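Local atomic coordinates of troponin C (Chlamys nipponensis akazara, PDB entry 3TZ1), a protein that binds calcium as the sensor subunit of troponin, the binding abolishing the inhibitory action of troponin on actin filaments in striated muscle. Residues E8-F13 with V60-F65; V28-L33 with N47-T52. All coordinates share one frame; numbering follows the deposited sequence.

The two contacts join the EF hands of the C-terminal domain at two places, with centres about 14 Å apart. In contact 1 the first helix of the domain meets the strand end and last helix of the second EF hand; contact 2, nested within the chain between those segments, pairs the two inner helices. They meet where Glu64 CB lies 3.6 Å from Thr52 O, and where Val60 CG2 lies 3.9 Å from Thr52 CG2. The calcium ion lies to one side of this junction: Glu64 of contact 1 binds it directly, while the side chain of Thr52 in contact 2 stays about 8 Å from it. A peptide of the inhibitory subunit packs on both contacts.

Contact 1 of 2, residues E8-F13 with V60-F65; sequences ELKEAF and VDYEEF. With CA (calcium ion), chain C.
Tyr62 reaches across the face of Phe13 and on to Leu9 and Lys10. Its CB starts this path 4.1 Å from the centroid of the Phe13 ring, a CH-pi contact almost on the ring normal. With CG anti to the backbone N (chi1 -179°), the tyrosine ring is carried toward helix 6-16, and CD2 comes over the Phe13 face, 3.8 Å from Phe13 CG. The two rings form a T-shaped pair with planes at 82°, the tyrosine edge directed at the phenylalanine face. Farther out, CE2 and CZ run along Leu9 CD2. At the tip, Tyr62 OH is packed tightly, 3.1 Å from Leu9 CD2 and 3.3 Å from Lys10 CG; its hydrogen-bond partner is the Glu6 carboxylate, so the hydroxyl is satisfied although carbons press against it.

Phe13 is held from other directions. The carbonyl of Val60 meets its edge, with Val60 O 3.5 Å from Phe13 CE1, while Phe65 lies obliquely to it. The other Leu9 branch touches Phe65, with Leu9 CD1 3.3 Å from Phe65 CE2, and Ala12 CB closes in on the edge of that ring. Ile24 of the short sheet also packs on Phe13 and Phe65.

Behind this aromatic cluster the helix start is fixed by a capping box. Glu64 N donates to Asp61 OD1 at 2.9 Å, and Asp61 N returns a bond to Glu64 OE1. Glu64 OE1 and OE2 both bind calcium at 2.6 Å, alongside Asp53, Asp55, Ser57, Thr59 O and a water that donates to Asp61 OD2. The arrangement is that of a paired EF-hand domain, in which the incoming helix of one hand packs against the outgoing helix of the other, next to a bidentate glutamate that ends the calcium loop.

Contact 2 of 2, residues V28-L33 with N47-T52; sequences VLRWIL and NMIAET
Leu29 and Thr52 meet tip to tip, with Leu29 CD2 3.6 Å from Thr52 OG1 and the threonine CB and CG2 only slightly farther from the same methyl. One turn along, Leu33 crosses Met48: its CD2 lies 3.7 Å from Met48 CE, and its CD1 rests 3.8 Å from Met48 CB. Between these pairs Ile49 lays its CD1 over one face of the Arg30 guanidinium, 3.7 Å from Arg30 NH2.

Several features beyond these touching atoms position them. Arg30 bends at chi3 (-51°), which turns its flat end back over Ile49, and a salt bridge from Arg30 NH1 to Glu46 secures it there. Leu40, in the linker, packs on both Leu33 and Met48. With OG1 beside its own backbone N (chi1 -47°), Thr52 can donate to Met48 O at 2.9 Å, and this bond fixes the chi1 rotation that turns OG1 and CG2 toward Leu29. An alanine in place of Thr52 would probably leave Met48 O without this hydroxyl partner and open a gap beside Leu29 CD2.

The helical segments 28-33 and 47-52 run roughly antiparallel, their axes at 140° and 10.1 Å apart at closest approach, so the side chains must span the interval. Across it the contact is made mostly by methyl and methylene groups, with the Thr52 hydroxyl and one guanidinium face beside them, while the polar ends are satisfied elsewhere, Arg30 by Glu46 and Thr52 by its own helix. The pairing of the two EF hands at this site therefore rests on shape and burial of apolar surface more than on directed polar bonds.

Contact 1 of 2, residues E8-F13 with V60-F65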
loop_
_atom_site.group_PDB
_atom_site.type_symbol
_atom_site.label_atom_id
_atom_site.label_comp_id
_atom_site.label_asym_id
_atom_site.label_seq_id
_atom_site.Cartn_x
_atom_site.Cartn_y
_atom_site.Cartn_z
ATOM N N GLU A 8 8.790 3.332 11.160
ATOM C CA GLU A 8 7.550 3.882 10.640
ATOM C C GLU A 8 6.888 2.874 9.708
ATOM O O GLU A 8 5.670 2.701 9.724
ATOM C CB GLU A 8 7.845 5.174 9.888
ATOM C CG GLU A 8 6.721 6.164 9.914
ATOM C CD GLU A 8 7.076 7.432 9.184
ATOM O OE1 GLU A 8 8.280 7.763 9.120
ATOM O OE2 GLU A 8 6.152 8.084 8.665
ATOM N N LEU A 9 7.707 2.218 8.891
ATOM C CA LEU A 9 7.235 1.177 7.983
ATOM C C LEU A 9 6.578 0.035 8.745
ATOM O O LEU A 9 5.500 -0.436 8.375
ATOM C CB LEU A 9 8.400 0.622 7.156
ATOM C CG LEU A 9 7.987 -0.375 6.073
ATOM C CD1 LEU A 9 7.321 0.369 4.933
ATOM C CD2 LEU A 9 9.189 -1.176 5.567
ATOM N N LYS A 10 7.231 -0.413 9.813
ATOM C CA LYS A 10 6.695 -1.499 10.621
ATOM C C LYS A 10 5.394 -1.086 11.302
ATOM O O LYS A 10 4.459 -1.877 11.390
ATOM C CB LYS A 10 7.729 -1.974 11.650
ATOM C CG LYS A 10 8.889 -2.725 11.017
ATOM C CD LYS A 10 9.810 -3.320 12.061
ATOM C CE LYS A 10 10.964 -4.062 11.403
ATOM N NZ LYS A 10 11.898 -4.662 12.397
ATOM N N GLU A 11 5.323 0.158 11.763
ATOM C CA GLU A 11 4.098 0.655 12.383
ATOM C C GLU A 11 2.950 0.713 11.373
ATOM O O GLU A 11 1.821 0.338 11.685
ATOM C CB GLU A 11 4.325 2.031 13.021
ATOM C CG GLU A 11 3.074 2.641 13.664
ATOM C CD GLU A 11 2.646 1.915 14.939
ATOM O OE1 GLU A 11 3.437 1.105 15.467
ATOM O OE2 GLU A 11 1.518 2.161 15.416
ATOM N N ALA A 12 3.236 1.198 10.166
ATOM C CA ALA A 12 2.239 1.232 9.097
ATOM C C ALA A 12 1.728 -0.166 8.766
ATOM O O ALA A 12 0.522 -0.381 8.621
ATOM C CB ALA A 12 2.827 1.878 7.843
ATOM N N PHE A 13 2.652 -1.114 8.625
ATOM C CA PHE A 13 2.278 -2.499 8.333
ATOM C C PHE A 13 1.362 -3.055 9.424
ATOM O O PHE A 13 0.326 -3.663 9.140
ATOM C CB PHE A 13 3.528 -3.370 8.169
ATOM C CG PHE A 13 3.245 -4.747 7.619
ATOM C CD1 PHE A 13 3.047 -4.942 6.264
ATOM C CD2 PHE A 13 3.188 -5.842 8.464
ATOM C CE1 PHE A 13 2.790 -6.211 5.759
ATOM C CE2 PHE A 13 2.929 -7.109 7.969
ATOM C CZ PHE A 13 2.736 -7.294 6.616
ATOM N N VAL A 60 -0.460 -8.680 0.918
ATOM C CA VAL A 60 0.832 -8.012 0.832
ATOM C C VAL A 60 1.654 -8.390 2.053
ATOM O O VAL A 60 1.313 -7.997 3.165
ATOM C CB VAL A 60 0.657 -6.476 0.773
ATOM C CG1 VAL A 60 2.010 -5.783 0.734
ATOM C CG2 VAL A 60 -0.171 -6.080 -0.451
ATOM N N ASP A 61 2.721 -9.168 1.871
ATOM C CA ASP A 61 3.549 -9.507 3.030
ATOM C C ASP A 61 4.533 -8.373 3.324
ATOM O O ASP A 61 4.602 -7.396 2.573
ATOM C CB ASP A 61 4.239 -10.880 2.872
ATOM C CG ASP A 61 5.133 -10.964 1.646
ATOM O OD1 ASP A 61 5.989 -10.074 1.461
ATOM O OD2 ASP A 61 4.983 -11.932 0.868
ATOM N N TYR A 62 5.287 -8.475 4.415
ATOM C CA TYR A 62 6.115 -7.337 4.822
ATOM C C TYR A 62 7.228 -7.055 3.819
ATOM O O TYR A 62 7.599 -5.903 3.590
ATOM C CB TYR A 62 6.698 -7.527 6.227
ATOM C CG TYR A 62 7.543 -6.354 6.680
ATOM C CD1 TYR A 62 8.929 -6.455 6.745
ATOM C CD2 TYR A 62 6.959 -5.147 7.033
ATOM C CE1 TYR A 62 9.706 -5.385 7.154
ATOM C CE2 TYR A 62 7.728 -4.067 7.437
ATOM C CZ TYR A 62 9.100 -4.198 7.502
ATOM O OH TYR A 62 9.868 -3.129 7.905
ATOM N N GLU A 63 7.754 -8.107 3.206
ATOM C CA GLU A 63 8.803 -7.921 2.218
ATOM C C GLU A 63 8.274 -7.166 1.002
ATOM O O GLU A 63 8.946 -6.288 0.465
ATOM C CB GLU A 63 9.402 -9.264 1.805
ATOM C CG GLU A 63 10.558 -9.142 0.848
ATOM C CD GLU A 63 11.137 -10.490 0.477
ATOM O OE1 GLU A 63 11.769 -11.125 1.349
ATOM O OE2 GLU A 63 10.948 -10.916 -0.683
ATOM N N GLU A 64 7.063 -7.501 0.573
ATOM C CA GLU A 64 6.440 -6.796 -0.545
ATOM C C GLU A 64 6.177 -5.350 -0.165
ATOM O O GLU A 64 6.357 -4.430 -0.964
ATOM C CB GLU A 64 5.133 -7.474 -0.951
ATOM C CG GLU A 64 5.323 -8.849 -1.542
ATOM C CD GLU A 64 4.016 -9.534 -1.795
ATOM O OE1 GLU A 64 3.084 -9.348 -0.976
ATOM O OE2 GLU A 64 3.905 -10.229 -2.824
ATOM N N PHE A 65 5.753 -5.155 1.074
ATOM C CA PHE A 65 5.440 -3.826 1.560
ATOM C C PHE A 65 6.710 -2.974 1.573
ATOM O O PHE A 65 6.702 -1.822 1.143
ATOM C CB PHE A 65 4.833 -3.925 2.960
ATOM C CG PHE A 65 4.261 -2.635 3.467
ATOM C CD1 PHE A 65 3.224 -2.015 2.797
ATOM C CD2 PHE A 65 4.753 -2.052 4.636
ATOM C CE1 PHE A 65 2.684 -0.815 3.277
ATOM C CE2 PHE A 65 4.226 -0.859 5.112
ATOM C CZ PHE A 65 3.186 -0.246 4.434
HETATM CA CA CA C . 1.661 -11.231 -2.030
HETATM O O HOH W 1 2.870 -12.662 -0.186
#

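Contact 2 of 2, residues V28-L33 with N47-T52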
loop_
_atom_site.group_PDB
_atom_site.type_symbol
_atom_site.label_atom_id
_atom_site.label_comp_id
_atom_site.label_asym_id
_atom_site.label_seq_id
_atom_site.Cartn_x
_atom_site.Cartn_y
_atom_site.Cartn_z
ATOM N N VAL A 28 -7.726 -3.910 1.355
ATOM C CA VAL A 28 -7.379 -2.690 2.083
ATOM C C VAL A 28 -6.774 -1.687 1.116
ATOM O O VAL A 28 -7.124 -0.509 1.112
ATOM C CB VAL A 28 -6.374 -2.979 3.226
ATOM C CG1 VAL A 28 -5.871 -1.685 3.847
ATOM C CG2 VAL A 28 -7.003 -3.877 4.280
ATOM N N LEU A 29 -5.858 -2.167 0.283
ATOM C CA LEU A 29 -5.281 -1.346 -0.772
ATOM C C LEU A 29 -6.331 -0.838 -1.748
ATOM O O LEU A 29 -6.307 0.325 -2.142
ATOM C CB LEU A 29 -4.251 -2.164 -1.545
ATOM C CG LEU A 29 -2.848 -1.584 -1.631
ATOM C CD1 LEU A 29 -2.326 -1.265 -0.239
ATOM C CD2 LEU A 29 -1.953 -2.594 -2.350
ATOM N N ARG A 30 -7.218 -1.729 -2.186
ATOM C CA ARG A 30 -8.297 -1.349 -3.097
ATOM C C ARG A 30 -9.151 -0.261 -2.459
ATOM O O ARG A 30 -9.497 0.732 -3.104
ATOM C CB ARG A 30 -9.174 -2.557 -3.430
ATOM C CG ARG A 30 -10.311 -2.238 -4.384
ATOM C CD ARG A 30 -11.170 -3.471 -4.637
ATOM N NE ARG A 30 -10.354 -4.625 -5.023
ATOM C CZ ARG A 30 -9.870 -4.822 -6.245
ATOM N NH1 ARG A 30 -10.119 -3.946 -7.210
ATOM N NH2 ARG A 30 -9.133 -5.896 -6.504
ATOM N N TRP A 31 -9.485 -0.451 -1.187
ATOM C CA TRP A 31 -10.291 0.526 -0.464
ATOM C C TRP A 31 -9.609 1.893 -0.450
ATOM O O TRP A 31 -10.225 2.919 -0.743
ATOM C CB TRP A 31 -10.529 0.076 0.978
ATOM C CG TRP A 31 -11.231 1.134 1.757
ATOM C CD1 TRP A 31 -10.691 2.024 2.625
ATOM C CD2 TRP A 31 -12.630 1.441 1.659
ATOM N NE1 TRP A 31 -11.665 2.870 3.112
ATOM C CE2 TRP A 31 -12.865 2.529 2.531
ATOM C CE3 TRP A 31 -13.694 0.910 0.947
ATOM C CZ2 TRP A 31 -14.131 3.081 2.704
ATOM C CZ3 TRP A 31 -14.952 1.454 1.110
ATOM C CH2 TRP A 31 -15.157 2.528 1.985
ATOM N N ILE A 32 -8.343 1.896 -0.063
ATOM C CA ILE A 32 -7.536 3.108 -0.036
ATOM C C ILE A 32 -7.539 3.840 -1.379
ATOM O O ILE A 32 -7.814 5.041 -1.455
ATOM C CB ILE A 32 -6.095 2.772 0.387
ATOM C CG1 ILE A 32 -6.073 2.346 1.865
ATOM C CG2 ILE A 32 -5.177 3.951 0.141
ATOM C CD1 ILE A 32 -4.714 1.832 2.322
ATOM N N LEU A 33 -7.253 3.106 -2.447
ATOM C CA LEU A 33 -7.161 3.709 -3.782
ATOM C C LEU A 33 -8.502 4.212 -4.301
ATOM O O LEU A 33 -8.588 5.272 -4.948
ATOM C CB LEU A 33 -6.542 2.705 -4.759
ATOM C CG LEU A 33 -5.123 2.288 -4.385
ATOM C CD1 LEU A 33 -4.598 1.247 -5.364
ATOM C CD2 LEU A 33 -4.212 3.512 -4.355
ATOM N N ASN A 47 -3.756 -2.191 -11.389
ATOM C CA ASN A 47 -2.336 -2.143 -11.721
ATOM C C ASN A 47 -1.485 -1.789 -10.507
ATOM O O ASN A 47 -0.416 -2.366 -10.291
ATOM C CB ASN A 47 -2.085 -1.140 -12.848
ATOM C CG ASN A 47 -0.678 -1.234 -13.407
ATOM O OD1 ASN A 47 -0.136 -2.329 -13.580
ATOM N ND2 ASN A 47 -0.076 -0.081 -13.689
ATOM N N MET A 48 -1.970 -0.842 -9.708
ATOM C CA MET A 48 -1.254 -0.419 -8.508
ATOM C C MET A 48 -1.270 -1.525 -7.457
ATOM O O MET A 48 -0.288 -1.735 -6.741
ATOM C CB MET A 48 -1.842 0.884 -7.967
ATOM C CG MET A 48 -1.647 2.067 -8.916
ATOM S SD MET A 48 -2.744 3.477 -8.651
ATOM C CE MET A 48 -1.972 4.272 -7.244
ATOM N N ILE A 49 -2.384 -2.247 -7.378
ATOM C CA ILE A 49 -2.447 -3.443 -6.548
ATOM C C ILE A 49 -1.412 -4.483 -6.996
ATOM O O ILE A 49 -0.647 -5.013 -6.188
ATOM C CB ILE A 49 -3.855 -4.065 -6.562
ATOM C CG1 ILE A 49 -4.841 -3.160 -5.814
ATOM C CG2 ILE A 49 -3.830 -5.436 -5.916
ATOM C CD1 ILE A 49 -6.268 -3.659 -5.866
ATOM N N ALA A 50 -1.373 -4.762 -8.297
ATOM C CA ALA A 50 -0.449 -5.756 -8.819
ATOM C C ALA A 50 1.009 -5.360 -8.589
ATOM O O ALA A 50 1.871 -6.219 -8.385
ATOM C CB ALA A 50 -0.713 -5.980 -10.306
ATOM N N GLU A 51 1.274 -4.060 -8.630
ATOM C CA GLU A 51 2.611 -3.514 -8.399
ATOM C C GLU A 51 3.063 -3.783 -6.966
ATOM O O GLU A 51 4.255 -3.923 -6.684
ATOM C CB GLU A 51 2.608 -2.004 -8.675
ATOM C CG GLU A 51 3.722 -1.215 -7.992
ATOM C CD GLU A 51 5.020 -1.205 -8.781
ATOM O OE1 GLU A 51 5.095 -1.894 -9.825
ATOM O OE2 GLU A 51 5.963 -0.502 -8.352
ATOM N N THR A 52 2.097 -3.859 -6.067
ATOM C CA THR A 52 2.362 -4.058 -4.646
ATOM C C THR A 52 2.413 -5.540 -4.300
ATOM O O THR A 52 3.383 -6.028 -3.711
ATOM C CB THR A 52 1.328 -3.362 -3.759
ATOM O OG1 THR A 52 1.120 -2.023 -4.220
ATOM C CG2 THR A 52 1.822 -3.326 -2.320
#